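Local structure of sortase, SrtB family (Streptococcus pneumoniae PCS8235, 4Y4Q) at residues Trp74-Gly79 with Tyr155-Tyr160; Ile126-His131 with Leu220-Phe225; Lys165-Phe170 with Ala237-Thr242; Asp176-Asn181 with Val228-His233. The protein probably acts as a class B sortase, a cysteine transpeptidase that takes part in assembling the type II pilus of this pneumococcus. All coordinates share one frame; numbering follows the deposited sequence.

How the contacts relate
All four contacts tie together one curled mixed sheet, the sortase beta-barrel. Contact 2 is the buried one: two parallel strands bonded through their backbones, with mostly aliphatic side chains on the sheet faces. Contacts 1 and 3 are antiparallel and partly buried; they share a wall because strand 155-160 turns back into its neighbour 163-176, and each has an aliphatic face and a more polar one. Contact 4 lies at the surface, across the chain's centre from contacts 1 and 3, keeps one antiparallel bridge and otherwise relies on two turns, an amide oxygen over a tyrosine ring and a methyl over a guanidinium. Strand 231-240 serves contacts 3 and 4 and pairs with 218-225 of contact 2.

Contact 1 (Trp74-Gly79 with Tyr155-Tyr160); sequences WINVYG and YGSIYY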
loop_
_atom_site.group_PDB
_atom_site.type_symbol
_atom_site.label_atom_id
_atom_site.label_comp_id
_atom_site.label_asym_id
_atom_site.label_seq_id
_atom_site.Cartn_x
_atom_site.Cartn_y
_atom_site.Cartn_z
ATOM N N TRP A 74 6.417 0.903 -9.355
ATOM C CA TRP A 74 7.354 0.343 -8.389
ATOM C C TRP A 74 7.207 1.069 -7.058
ATOM O O TRP A 74 6.963 2.283 -7.036
ATOM C CB TRP A 74 8.791 0.480 -8.906
ATOM C CG TRP A 74 9.749 -0.409 -8.200
ATOM C CD1 TRP A 74 10.304 -0.204 -6.973
ATOM C CD2 TRP A 74 10.264 -1.665 -8.675
ATOM N NE1 TRP A 74 11.144 -1.252 -6.656
ATOM C CE2 TRP A 74 11.134 -2.161 -7.684
ATOM C CE3 TRP A 74 10.078 -2.411 -9.845
ATOM C CZ2 TRP A 74 11.826 -3.378 -7.828
ATOM C CZ3 TRP A 74 10.757 -3.617 -9.987
ATOM C CH2 TRP A 74 11.624 -4.088 -8.985
ATOM N N ILE A 75 7.347 0.328 -5.957
ATOM C CA ILE A 75 7.209 0.906 -4.620
ATOM C C ILE A 75 8.388 0.552 -3.713
ATOM O O ILE A 75 8.850 -0.596 -3.672
ATOM C CB ILE A 75 5.871 0.475 -3.948
ATOM C CG1 ILE A 75 5.674 1.160 -2.596
ATOM C CG2 ILE A 75 5.794 -1.032 -3.783
ATOM C CD1 ILE A 75 4.188 1.186 -2.164
ATOM N N ASN A 76 8.856 1.543 -2.963
ATOM C CA ASN A 76 10.004 1.366 -2.086
ATOM C C ASN A 76 9.722 2.020 -0.734
ATOM O O ASN A 76 9.193 3.128 -0.683
ATOM C CB ASN A 76 11.220 2.014 -2.742
ATOM C CG ASN A 76 12.527 1.686 -2.030
ATOM O OD1 ASN A 76 12.578 0.829 -1.145
ATOM N ND2 ASN A 76 13.598 2.363 -2.430
ATOM N N VAL A 77 10.047 1.329 0.357
ATOM C CA VAL A 77 10.062 1.953 1.673
ATOM C C VAL A 77 11.481 1.854 2.249
ATOM O O VAL A 77 11.998 0.751 2.494
ATOM C CB VAL A 77 9.055 1.310 2.635
ATOM C CG1 VAL A 77 9.189 1.927 4.047
ATOM C CG2 VAL A 77 7.640 1.483 2.115
ATOM N N TYR A 78 12.105 3.008 2.460
ATOM C CA TYR A 78 13.530 3.068 2.786
ATOM C C TYR A 78 13.925 2.204 3.980
ATOM O O TYR A 78 13.162 2.061 4.922
ATOM C CB TYR A 78 13.946 4.521 3.016
ATOM C CG TYR A 78 13.681 5.398 1.816
ATOM C CD1 TYR A 78 14.014 4.970 0.540
ATOM C CD2 TYR A 78 13.095 6.649 1.953
ATOM C CE1 TYR A 78 13.779 5.764 -0.567
ATOM C CE2 TYR A 78 12.847 7.455 0.842
ATOM C CZ TYR A 78 13.199 7.004 -0.410
ATOM O OH TYR A 78 12.965 7.794 -1.513
ATOM N N GLY A 79 15.119 1.621 3.921
ATOM C CA GLY A 79 15.596 0.752 4.983
ATOM C C GLY A 79 14.791 -0.526 5.210
ATOM O O GLY A 79 15.022 -1.210 6.205
ATOM N N TYR A 155 9.477 7.138 5.540
ATOM C CA TYR A 155 9.453 7.573 4.148
ATOM C C TYR A 155 9.732 6.454 3.148
ATOM O O TYR A 155 10.304 5.400 3.479
ATOM C CB TYR A 155 10.436 8.737 3.917
ATOM C CG TYR A 155 10.181 9.964 4.776
ATOM C CD1 TYR A 155 9.182 10.879 4.450
ATOM C CD2 TYR A 155 10.952 10.217 5.904
ATOM C CE1 TYR A 155 8.957 12.004 5.233
ATOM C CE2 TYR A 155 10.734 11.337 6.688
ATOM C CZ TYR A 155 9.733 12.223 6.354
ATOM O OH TYR A 155 9.524 13.342 7.137
ATOM N N GLY A 156 9.318 6.711 1.912
ATOM C CA GLY A 156 9.531 5.795 0.813
ATOM C C GLY A 156 9.278 6.537 -0.485
ATOM O O GLY A 156 9.131 7.766 -0.495
ATOM N N SER A 157 9.235 5.807 -1.591
ATOM C CA SER A 157 8.938 6.442 -2.864
ATOM C C SER A 157 8.088 5.492 -3.669
ATOM O O SER A 157 8.007 4.286 -3.369
ATOM C CB SER A 157 10.210 6.740 -3.623
ATOM O OG SER A 157 10.873 5.525 -3.888
ATOM N N ILE A 158 7.426 6.041 -4.676
ATOM C CA ILE A 158 6.626 5.216 -5.554
ATOM C C ILE A 158 6.763 5.761 -6.962
ATOM O O ILE A 158 6.800 6.974 -7.168
ATOM C CB ILE A 158 5.157 5.158 -5.079
ATOM C CG1 ILE A 158 4.325 4.259 -6.001
ATOM C CG2 ILE A 158 4.555 6.555 -4.985
ATOM C CD1 ILE A 158 2.881 4.144 -5.562
ATOM N N TYR A 159 6.900 4.863 -7.927
ATOM C CA TYR A 159 6.963 5.268 -9.315
ATOM C C TYR A 159 5.725 4.728 -10.008
ATOM O O TYR A 159 5.352 3.568 -9.805
ATOM C CB TYR A 159 8.225 4.720 -9.968
ATOM C CG TYR A 159 8.380 5.124 -11.415
ATOM C CD1 TYR A 159 7.725 4.431 -12.429
ATOM C CD2 TYR A 159 9.173 6.204 -11.768
ATOM C CE1 TYR A 159 7.854 4.808 -13.752
ATOM C CE2 TYR A 159 9.325 6.576 -13.088
ATOM C CZ TYR A 159 8.667 5.874 -14.076
ATOM O OH TYR A 159 8.827 6.252 -15.390
ATOM N N TYR A 160 5.077 5.578 -10.802
ATOM C CA TYR A 160 3.891 5.187 -11.564
ATOM C C TYR A 160 3.658 6.189 -12.688
ATOM O O TYR A 160 3.993 7.370 -12.554
ATOM C CB TYR A 160 2.646 5.086 -10.662
ATOM C CG TYR A 160 2.189 6.405 -10.085
ATOM C CD1 TYR A 160 1.311 7.230 -10.787
ATOM C CD2 TYR A 160 2.628 6.827 -8.839
ATOM C CE1 TYR A 160 0.896 8.438 -10.268
ATOM C CE2 TYR A 160 2.211 8.035 -8.305
ATOM C CZ TYR A 160 1.348 8.835 -9.025
ATOM O OH TYR A 160 0.936 10.039 -8.501
HETATM O O HOH W 1 11.585 4.442 5.659
#
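Tyr78 lays one face of its ring over Gly156, whose CA stands 3.9 Å from the ring centroid and 20° off the ring normal, a CH-pi contact offset toward the rim. With CG anti to the carbonyl carbon (chi1 -59°), the ring folds back along strand 155-160: Tyr78 CD2 reaches Tyr155 CB, and Tyr78 OH arrives beside Ser157 CB at 3.6 Å. Next along the strands, Asn76 and Ser157 form a hydrogen-bonded antiparallel pair, Ser157 OG coming to 3.7 Å from Asn76 CB, and Trp74 and Tyr159 form another, their CB atoms 4.4 Å apart while both rings lead away; Trp74 NE1 bonds to Asp83. On the other face Ile75 and Ile158 point into the interior, where Leu86 and Leu167 meet both. The shortest backbone bond runs from Tyr159 N to Trp74 O (2.7 Å), nearly straight at 171° and in the carbonyl plane. Past the strand end a longer bond joins Tyr78 N to Tyr155 O (3.2 Å), and one water donates to both Tyr155 O and Tyr78 O. Cross-strand polarity rests on the backbone bonds; the Ile75/Ile158 face is apolar, the other mixes aromatic and polar side chains.

Contact 2 (Ile126-His131 with Leu220-Phe225); sequences IIYGHH and LLSTCF
Strands 126-129 and 220-225 run parallel, 4.8 Å apart at their closest and inclined by 27°, with Ile126 beside Leu220 and Tyr128 beside Ser222. Ile127 bonds through both its N and its O: N donates to Leu220 O (2.8 Å, 177°) and O accepts from Ser222 N. Gly129 N then bonds to Ser222 O at 2.9 Å. Next Thr223 OG1 donates to Gly129 O (2.9 Å), Thr223 chi1, -164°, putting OG1 anti to its own N, on the side of the neighbouring strand. Ile127 and Leu221 cross obliquely, Ile127 CG1 touching Leu221 CD1 at 3.8 Å, and Ile110 packs against both. On the other face Tyr128 OH bonds to Asp113 and Ser222 OG to Tyr183. Past the paired residues the poorly ordered His131 brings CB to 4.0 Å from CB and SG of Cys224. Leu221-Cys224 matches the LxTC part of the sortase TLxTC signature; with His130 just past the parallel strand, this is consistent with the sortase active site, its cysteine and histidine at these strand ends.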
loop_
_atom_site.group_PDB
_atom_site.type_symbol
_atom_site.label_atom_id
_atom_site.label_comp_id
_atom_site.label_asym_id
_atom_site.label_seq_id
_atom_site.Cartn_x
_atom_site.Cartn_y
_atom_site.Cartn_z
ATOM N N ILE A 126 -5.758 0.570 -2.888
ATOM C CA ILE A 126 -5.418 -0.566 -2.039
ATOM C C ILE A 126 -4.546 -1.529 -2.832
ATOM O O ILE A 126 -4.888 -1.916 -3.962
ATOM C CB ILE A 126 -6.682 -1.280 -1.522
ATOM C CG1 ILE A 126 -7.591 -0.265 -0.816
ATOM C CG2 ILE A 126 -6.321 -2.441 -0.592
ATOM C CD1 ILE A 126 -8.864 -0.855 -0.274
ATOM N N ILE A 127 -3.397 -1.879 -2.259
ATOM C CA ILE A 127 -2.445 -2.746 -2.947
ATOM C C ILE A 127 -2.117 -3.953 -2.065
ATOM O O ILE A 127 -1.986 -3.819 -0.845
ATOM C CB ILE A 127 -1.184 -1.963 -3.368
ATOM C CG1 ILE A 127 -0.412 -1.468 -2.160
ATOM C CG2 ILE A 127 -1.562 -0.740 -4.206
ATOM C CD1 ILE A 127 0.801 -0.639 -2.543
ATOM N N TYR A 128 -2.001 -5.124 -2.685
ATOM C CA TYR A 128 -1.947 -6.385 -1.955
ATOM C C TYR A 128 -0.615 -7.105 -2.143
ATOM O O TYR A 128 -0.093 -7.172 -3.256
ATOM C CB TYR A 128 -3.070 -7.320 -2.438
ATOM C CG TYR A 128 -4.462 -6.740 -2.301
ATOM C CD1 TYR A 128 -5.106 -6.701 -1.064
ATOM C CD2 TYR A 128 -5.140 -6.244 -3.410
ATOM C CE1 TYR A 128 -6.396 -6.168 -0.937
ATOM C CE2 TYR A 128 -6.423 -5.712 -3.296
ATOM C CZ TYR A 128 -7.042 -5.679 -2.057
ATOM O OH TYR A 128 -8.314 -5.156 -1.939
ATOM N N GLY A 129 -0.075 -7.659 -1.061
ATOM C CA GLY A 129 1.020 -8.608 -1.177
ATOM C C GLY A 129 0.567 -9.972 -0.689
ATOM O O GLY A 129 0.321 -10.141 0.505
ATOM N N HIS A 130 0.455 -10.943 -1.593
ATOM C CA HIS A 130 -0.008 -12.279 -1.219
ATOM C C HIS A 130 1.138 -13.153 -0.742
ATOM O O HIS A 130 2.072 -13.415 -1.494
ATOM C CB HIS A 130 -0.689 -12.978 -2.402
ATOM C CG HIS A 130 -1.733 -12.148 -3.085
ATOM N ND1 HIS A 130 -2.841 -11.654 -2.431
ATOM C CD2 HIS A 130 -1.842 -11.744 -4.373
ATOM C CE1 HIS A 130 -3.585 -10.970 -3.285
ATOM N NE2 HIS A 130 -3.001 -11.010 -4.470
ATOM N N HIS A 131 1.063 -13.611 0.503
ATOM C CA HIS A 131 2.033 -14.575 1.006
ATOM C C HIS A 131 1.838 -15.916 0.297
ATOM O O HIS A 131 0.730 -16.454 0.256
ATOM C CB HIS A 131 1.894 -14.726 2.528
ATOM C CG HIS A 131 2.805 -15.755 3.134
ATOM N ND1 HIS A 131 2.811 -16.030 4.486
ATOM C CD2 HIS A 131 3.732 -16.575 2.585
ATOM C CE1 HIS A 131 3.700 -16.974 4.739
ATOM N NE2 HIS A 131 4.274 -17.323 3.602
ATOM N N LEU A 220 -3.095 1.997 0.701
ATOM C CA LEU A 220 -3.132 0.981 1.746
ATOM C C LEU A 220 -2.381 -0.235 1.248
ATOM O O LEU A 220 -2.764 -0.859 0.247
ATOM C CB LEU A 220 -4.562 0.576 2.114
ATOM C CG LEU A 220 -5.419 1.542 2.942
ATOM C CD1 LEU A 220 -5.860 2.727 2.102
ATOM C CD2 LEU A 220 -6.634 0.835 3.495
ATOM N N LEU A 221 -1.301 -0.575 1.933
ATOM C CA LEU A 221 -0.545 -1.758 1.544
ATOM C C LEU A 221 -0.889 -2.862 2.530
ATOM O O LEU A 221 -0.635 -2.739 3.733
ATOM C CB LEU A 221 0.960 -1.469 1.539
ATOM C CG LEU A 221 1.907 -2.677 1.457
ATOM C CD1 LEU A 221 1.653 -3.505 0.219
ATOM C CD2 LEU A 221 3.364 -2.213 1.496
ATOM N N SER A 222 -1.445 -3.950 2.012
ATOM C CA SER A 222 -2.052 -4.972 2.859
ATOM C C SER A 222 -1.423 -6.339 2.625
ATOM O O SER A 222 -1.223 -6.745 1.477
ATOM C CB SER A 222 -3.560 -5.037 2.540
ATOM O OG SER A 222 -4.184 -6.185 3.105
ATOM N N THR A 223 -1.149 -7.068 3.701
ATOM C CA THR A 223 -0.569 -8.400 3.571
ATOM C C THR A 223 -1.066 -9.373 4.639
ATOM O O THR A 223 -1.702 -8.964 5.617
ATOM C CB THR A 223 0.962 -8.358 3.633
ATOM O OG1 THR A 223 1.487 -9.593 3.129
ATOM C CG2 THR A 223 1.417 -8.173 5.067
ATOM N N CYS A 224 -0.752 -10.656 4.456
ATOM C CA CYS A 224 -1.262 -11.703 5.331
ATOM C C CYS A 224 -0.746 -11.590 6.774
ATOM O O CYS A 224 0.436 -11.312 7.004
ATOM C CB CYS A 224 -0.927 -13.086 4.765
ATOM S SG CYS A 224 -1.818 -13.521 3.257
ATOM N N PHE A 225 -1.651 -11.782 7.737
ATOM C CA PHE A 225 -1.278 -11.930 9.148
ATOM C C PHE A 225 -1.361 -13.415 9.497
ATOM O O PHE A 225 -2.447 -13.994 9.587
ATOM C CB PHE A 225 -2.195 -11.101 10.060
ATOM C CG PHE A 225 -1.702 -10.973 11.484
ATOM C CD1 PHE A 225 -0.495 -11.543 11.883
ATOM C CD2 PHE A 225 -2.452 -10.282 12.427
ATOM C CE1 PHE A 225 -0.043 -11.419 13.189
ATOM C CE2 PHE A 225 -2.008 -10.159 13.740
ATOM C CZ PHE A 225 -0.800 -10.729 14.120
#

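Contact 3 (Lys165-Phe170 with Ala237-Thr242); sequences KGLEIF and AKITDT
The Phe170 ring turns its edge to the other strand: Lys238 N lies near the ring plane, 3.7 Å from Phe170 CE2, and the Ala237 carbonyl carbon is equally close to that atom. The ring gets there because CG sits between the backbone N and the carbonyl carbon (chi1 63°), bringing its edge to strand 237-240. The Glu168 carboxylate is held by a salt bridge to Arg154, while Glu168 CB touches Thr240 CG2. Lys238, fully extended on the same face, carries NZ to Ser211 O. The two strands are antiparallel neighbours in the sortase barrel, 4.4 Å apart at their closest, and strand 231-240 is the last of the fold. Glu168 and Lys238 exchange two backbone bonds, Glu168 N to Lys238 O at 3.0 Å in the carbonyl plane. Gly166 and Thr240 exchange two more, but there each donor stands more than 40° out of the carbonyl plane, neither on a lone pair. Inside the barrel Leu167 and Ile239 lie side by side pointing the same way, Leu167 CD2 4.2 Å from both Ile239 CG1 and Ala237 CB, with Ile219 touching both larger residues. Beside the end of strand 231-240, Lys165 bends at chi2, its CB lodged 3.8 Å from Ile239 CG2 and 3.5 Å from Thr240 O; its NZ makes a long salt bridge to the poorly ordered Asp241 OD1 (3.9 Å).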
loop_
_atom_site.group_PDB
_atom_site.type_symbol
_atom_site.label_atom_id
_atom_site.label_comp_id
_atom_site.label_asym_id
_atom_site.label_seq_id
_atom_site.Cartn_x
_atom_site.Cartn_y
_atom_site.Cartn_z
ATOM N N LYS A 165 7.106 9.809 -7.140
ATOM C CA LYS A 165 6.544 10.568 -6.026
ATOM C C LYS A 165 7.072 9.997 -4.719
ATOM O O LYS A 165 7.506 8.838 -4.668
ATOM C CB LYS A 165 5.019 10.446 -6.019
ATOM C CG LYS A 165 4.297 11.040 -7.236
ATOM C CD LYS A 165 4.345 12.562 -7.211
ATOM C CE LYS A 165 3.605 13.173 -8.385
ATOM N NZ LYS A 165 4.063 14.580 -8.607
ATOM N N GLY A 166 7.017 10.800 -3.661
ATOM C CA GLY A 166 7.452 10.350 -2.351
ATOM C C GLY A 166 6.283 9.712 -1.642
ATOM O O GLY A 166 5.124 9.917 -2.043
ATOM N N LEU A 167 6.586 8.914 -0.621
ATOM C CA LEU A 167 5.567 8.295 0.221
ATOM C C LEU A 167 5.866 8.657 1.656
ATOM O O LEU A 167 7.023 8.601 2.078
ATOM C CB LEU A 167 5.625 6.775 0.104
ATOM C CG LEU A 167 5.121 6.068 -1.154
ATOM C CD1 LEU A 167 5.363 4.575 -0.996
ATOM C CD2 LEU A 167 3.628 6.353 -1.379
ATOM N N GLU A 168 4.840 9.026 2.418
ATOM C CA GLU A 168 5.031 9.227 3.846
ATOM C C GLU A 168 4.063 8.338 4.602
ATOM O O GLU A 168 2.858 8.539 4.530
ATOM C CB GLU A 168 4.815 10.691 4.211
ATOM C CG GLU A 168 5.037 10.988 5.690
ATOM C CD GLU A 168 5.212 12.473 5.976
ATOM O OE1 GLU A 168 5.047 13.299 5.046
ATOM O OE2 GLU A 168 5.529 12.814 7.135
ATOM N N ILE A 169 4.574 7.336 5.308
ATOM C CA ILE A 169 3.699 6.453 6.075
ATOM C C ILE A 169 3.083 7.201 7.270
ATOM O O ILE A 169 3.794 7.906 7.998
ATOM C CB ILE A 169 4.462 5.198 6.548
ATOM C CG1 ILE A 169 4.822 4.326 5.348
ATOM C CG2 ILE A 169 3.631 4.382 7.518
ATOM C CD1 ILE A 169 5.720 3.177 5.707
ATOM N N PHE A 170 1.771 7.061 7.484
ATOM C CA PHE A 170 1.167 7.658 8.682
ATOM C C PHE A 170 0.405 6.691 9.583
ATOM O O PHE A 170 -0.049 7.077 10.660
ATOM C CB PHE A 170 0.265 8.848 8.335
ATOM C CG PHE A 170 -0.911 8.486 7.485
ATOM C CD1 PHE A 170 -2.110 8.073 8.059
ATOM C CD2 PHE A 170 -0.823 8.554 6.107
ATOM C CE1 PHE A 170 -3.205 7.738 7.261
ATOM C CE2 PHE A 170 -1.908 8.217 5.309
ATOM C CZ PHE A 170 -3.095 7.810 5.892
ATOM N N ALA A 237 0.002 5.046 3.627
ATOM C CA ALA A 237 0.915 6.125 3.279
ATOM C C ALA A 237 0.208 7.201 2.469
ATOM O O ALA A 237 -0.681 6.894 1.648
ATOM C CB ALA A 237 2.064 5.576 2.486
ATOM N N LYS A 238 0.619 8.450 2.685
ATOM C CA LYS A 238 0.187 9.559 1.838
ATOM C C LYS A 238 1.135 9.686 0.659
ATOM O O LYS A 238 2.358 9.559 0.818
ATOM C CB LYS A 238 0.224 10.857 2.626
ATOM C CG LYS A 238 -0.037 12.107 1.788
ATOM C CD LYS A 238 -0.013 13.349 2.678
ATOM C CE LYS A 238 -0.247 14.630 1.873
ATOM N NZ LYS A 238 -0.287 15.845 2.753
ATOM N N ILE A 239 0.594 9.955 -0.523
ATOM C CA ILE A 239 1.455 10.258 -1.661
ATOM C C ILE A 239 1.820 11.746 -1.638
ATOM O O ILE A 239 0.946 12.609 -1.494
ATOM C CB ILE A 239 0.788 9.876 -2.981
ATOM C CG1 ILE A 239 0.330 8.415 -2.919
ATOM C CG2 ILE A 239 1.745 10.095 -4.148
ATOM C CD1 ILE A 239 -0.332 7.919 -4.202
ATOM N N THR A 240 3.114 12.041 -1.761
ATOM C CA THR A 240 3.616 13.403 -1.616
ATOM C C THR A 240 4.462 13.812 -2.812
ATOM O O THR A 240 4.868 12.971 -3.614
ATOM C CB THR A 240 4.508 13.538 -0.351
ATOM O OG1 THR A 240 5.716 12.788 -0.527
ATOM C CG2 THR A 240 3.795 13.035 0.889
ATOM N N ASP A 241 4.751 15.103 -2.921
ATOM C CA ASP A 241 5.665 15.582 -3.950
ATOM C C ASP A 241 7.088 15.526 -3.410
ATOM O O ASP A 241 7.334 15.920 -2.270
ATOM C CB ASP A 241 5.313 17.013 -4.361
ATOM C CG ASP A 241 3.818 17.216 -4.541
ATOM O OD1 ASP A 241 3.296 16.905 -5.633
ATOM O OD2 ASP A 241 3.162 17.688 -3.587
ATOM N N THR A 242 8.014 15.027 -4.228
ATOM C CA THR A 242 9.427 14.908 -3.847
ATOM C C THR A 242 9.625 14.134 -2.542
ATOM O O THR A 242 10.348 13.138 -2.504
ATOM C CB THR A 242 10.148 16.292 -3.760
ATOM O OG1 THR A 242 9.685 17.022 -2.616
ATOM C CG2 THR A 242 9.908 17.114 -5.023
#

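Contact 4 (Asp176-Asn181 with Val228-His233); sequences DAYDFN and VTNGRH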
loop_
_atom_site.group_PDB
_atom_site.type_symbol
_atom_site.label_atom_id
_atom_site.label_comp_id
_atom_site.label_asym_id
_atom_site.label_seq_id
_atom_site.Cartn_x
_atom_site.Cartn_y
_atom_site.Cartn_z
ATOM N N ASP A 176 -9.431 -7.642 10.155
ATOM C CA ASP A 176 -9.872 -8.892 9.567
ATOM C C ASP A 176 -10.004 -8.694 8.060
ATOM O O ASP A 176 -10.233 -7.576 7.597
ATOM C CB ASP A 176 -11.204 -9.311 10.166
ATOM C CG ASP A 176 -11.847 -10.437 9.402
ATOM O OD1 ASP A 176 -11.496 -11.605 9.682
ATOM O OD2 ASP A 176 -12.696 -10.152 8.517
ATOM N N ALA A 177 -9.863 -9.767 7.291
ATOM C CA ALA A 177 -9.762 -9.636 5.838
ATOM C C ALA A 177 -11.089 -9.232 5.210
ATOM O O ALA A 177 -11.115 -8.703 4.085
ATOM C CB ALA A 177 -9.258 -10.945 5.222
ATOM N N TYR A 178 -12.180 -9.508 5.929
ATOM C CA TYR A 178 -13.519 -9.197 5.455
ATOM C C TYR A 178 -14.051 -7.916 6.105
ATOM O O TYR A 178 -15.268 -7.731 6.214
ATOM C CB TYR A 178 -14.474 -10.379 5.707
ATOM C CG TYR A 178 -13.985 -11.672 5.092
ATOM C CD1 TYR A 178 -13.112 -11.656 4.009
ATOM C CD2 TYR A 178 -14.369 -12.905 5.603
ATOM C CE1 TYR A 178 -12.640 -12.828 3.446
ATOM C CE2 TYR A 178 -13.900 -14.088 5.041
ATOM C CZ TYR A 178 -13.034 -14.035 3.961
ATOM O OH TYR A 178 -12.548 -15.187 3.380
ATOM N N ASP A 179 -13.146 -7.034 6.527
ATOM C CA ASP A 179 -13.554 -5.727 7.050
ATOM C C ASP A 179 -13.761 -4.731 5.905
ATOM O O ASP A 179 -12.839 -4.015 5.505
ATOM C CB ASP A 179 -12.523 -5.180 8.037
ATOM C CG ASP A 179 -13.031 -3.966 8.813
ATOM O OD1 ASP A 179 -13.908 -3.232 8.299
ATOM O OD2 ASP A 179 -12.545 -3.745 9.945
ATOM N N PHE A 180 -14.978 -4.676 5.386
ATOM C CA PHE A 180 -15.258 -3.829 4.231
ATOM C C PHE A 180 -15.209 -2.340 4.569
ATOM O O PHE A 180 -15.076 -1.518 3.681
ATOM C CB PHE A 180 -16.577 -4.234 3.593
ATOM C CG PHE A 180 -16.634 -5.684 3.243
ATOM C CD1 PHE A 180 -15.760 -6.216 2.306
ATOM C CD2 PHE A 180 -17.537 -6.529 3.866
ATOM C CE1 PHE A 180 -15.804 -7.571 1.985
ATOM C CE2 PHE A 180 -17.590 -7.883 3.543
ATOM C CZ PHE A 180 -16.728 -8.400 2.604
ATOM N N ASN A 181 -15.283 -1.993 5.850
ATOM C CA ASN A 181 -15.077 -0.604 6.263
ATOM C C ASN A 181 -13.722 -0.084 5.783
ATOM O O ASN A 181 -13.561 1.110 5.561
ATOM C CB ASN A 181 -15.125 -0.475 7.791
ATOM C CG ASN A 181 -16.509 -0.673 8.350
ATOM O OD1 ASN A 181 -17.456 -0.005 7.936
ATOM N ND2 ASN A 181 -16.640 -1.608 9.288
ATOM N N VAL A 228 -2.995 -15.006 12.524
ATOM C CA VAL A 228 -4.432 -15.033 12.598
ATOM C C VAL A 228 -5.183 -15.475 11.382
ATOM O O VAL A 228 -4.804 -15.235 10.260
ATOM C CB VAL A 228 -5.028 -13.757 13.190
ATOM C CG1 VAL A 228 -4.755 -12.585 12.297
ATOM C CG2 VAL A 228 -6.512 -13.931 13.383
ATOM N N THR A 229 -6.284 -16.136 11.666
ATOM C CA THR A 229 -7.081 -16.711 10.647
ATOM C C THR A 229 -7.797 -15.546 10.074
ATOM O O THR A 229 -8.535 -14.861 10.740
ATOM C CB THR A 229 -8.124 -17.638 11.269
ATOM O OG1 THR A 229 -7.710 -17.956 12.595
ATOM C CG2 THR A 229 -8.287 -18.913 10.451
ATOM N N ASN A 230 -7.511 -15.303 8.824
ATOM C CA ASN A 230 -8.119 -14.233 8.121
ATOM C C ASN A 230 -7.663 -12.856 8.563
ATOM O O ASN A 230 -8.206 -11.879 8.139
ATOM C CB ASN A 230 -9.618 -14.370 8.157
ATOM C CG ASN A 230 -10.212 -14.217 6.802
ATOM O OD1 ASN A 230 -11.118 -13.443 6.608
ATOM N ND2 ASN A 230 -9.657 -14.912 5.845
ATOM N N GLY A 231 -6.631 -12.796 9.384
ATOM C CA GLY A 231 -6.014 -11.545 9.764
ATOM C C GLY A 231 -5.135 -10.950 8.687
ATOM O O GLY A 231 -4.505 -11.665 7.945
ATOM N N ARG A 232 -5.103 -9.630 8.619
ATOM C CA ARG A 232 -4.241 -8.913 7.695
ATOM C C ARG A 232 -3.474 -7.757 8.355
ATOM O O ARG A 232 -3.926 -7.182 9.308
ATOM C CB ARG A 232 -5.052 -8.352 6.533
ATOM C CG ARG A 232 -5.785 -9.353 5.687
ATOM C CD ARG A 232 -4.883 -10.228 4.865
ATOM N NE ARG A 232 -5.616 -11.099 3.961
ATOM C CZ ARG A 232 -6.047 -12.318 4.246
ATOM N NH1 ARG A 232 -5.854 -12.843 5.431
ATOM N NH2 ARG A 232 -6.680 -13.012 3.334
ATOM N N HIS A 233 -2.327 -7.413 7.786
ATOM C CA HIS A 233 -1.538 -6.271 8.248
ATOM C C HIS A 233 -1.612 -5.179 7.191
ATOM O O HIS A 233 -1.496 -5.478 5.999
ATOM C CB HIS A 233 -0.063 -6.662 8.364
ATOM C CG HIS A 233 0.267 -7.499 9.556
ATOM N ND1 HIS A 233 0.002 -7.096 10.849
ATOM C CD2 HIS A 233 0.889 -8.696 9.654
ATOM C CE1 HIS A 233 0.435 -8.017 11.690
ATOM N NE2 HIS A 233 0.977 -8.997 10.992
HETATM O O HOH W 2 -9.494 -11.883 11.129
#
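Ala177 N donates to Asn230 O at 2.8 Å, met nearly along the C=O axis although the angle at the hydrogen is a bent 130°. Two turns present this pair: a type I turn from Asp176 to Asp179 and a type II turn from Val228 to Gly231, in which Asn230 takes the third position with positive phi. The first turn opens the long connection that carries helix 190-202, an insertion characteristic of class B sortases; the second joins the last two barrel strands, so the bond fastens two rim loops to each other. Asp176 OD2 accepts from Tyr178 N (2.7 Å) from above its carboxylate plane, forming an Asx turn that helps fix the first bend. Asp176 OD1 and Thr229 O also share a bridging water. The Asn230 amide stands steeply to the Tyr178 ring, the planes 66° apart, and its OD1 sits over the ring centre, 3.2 Å above the plane. That amide oxygen is also 3.4 Å from Ala177 CB, and the same methyl meets Arg232 as well. The arginine chain bends at chi2 (-69°), curling back beside the strand and bringing NH1 to Gly231 O at 3.1 Å. Gly231 O lies in the guanidinium plane, while Ala177 CB lies over one face, 3.6 Å from Arg232 CZ and over the centre of the group.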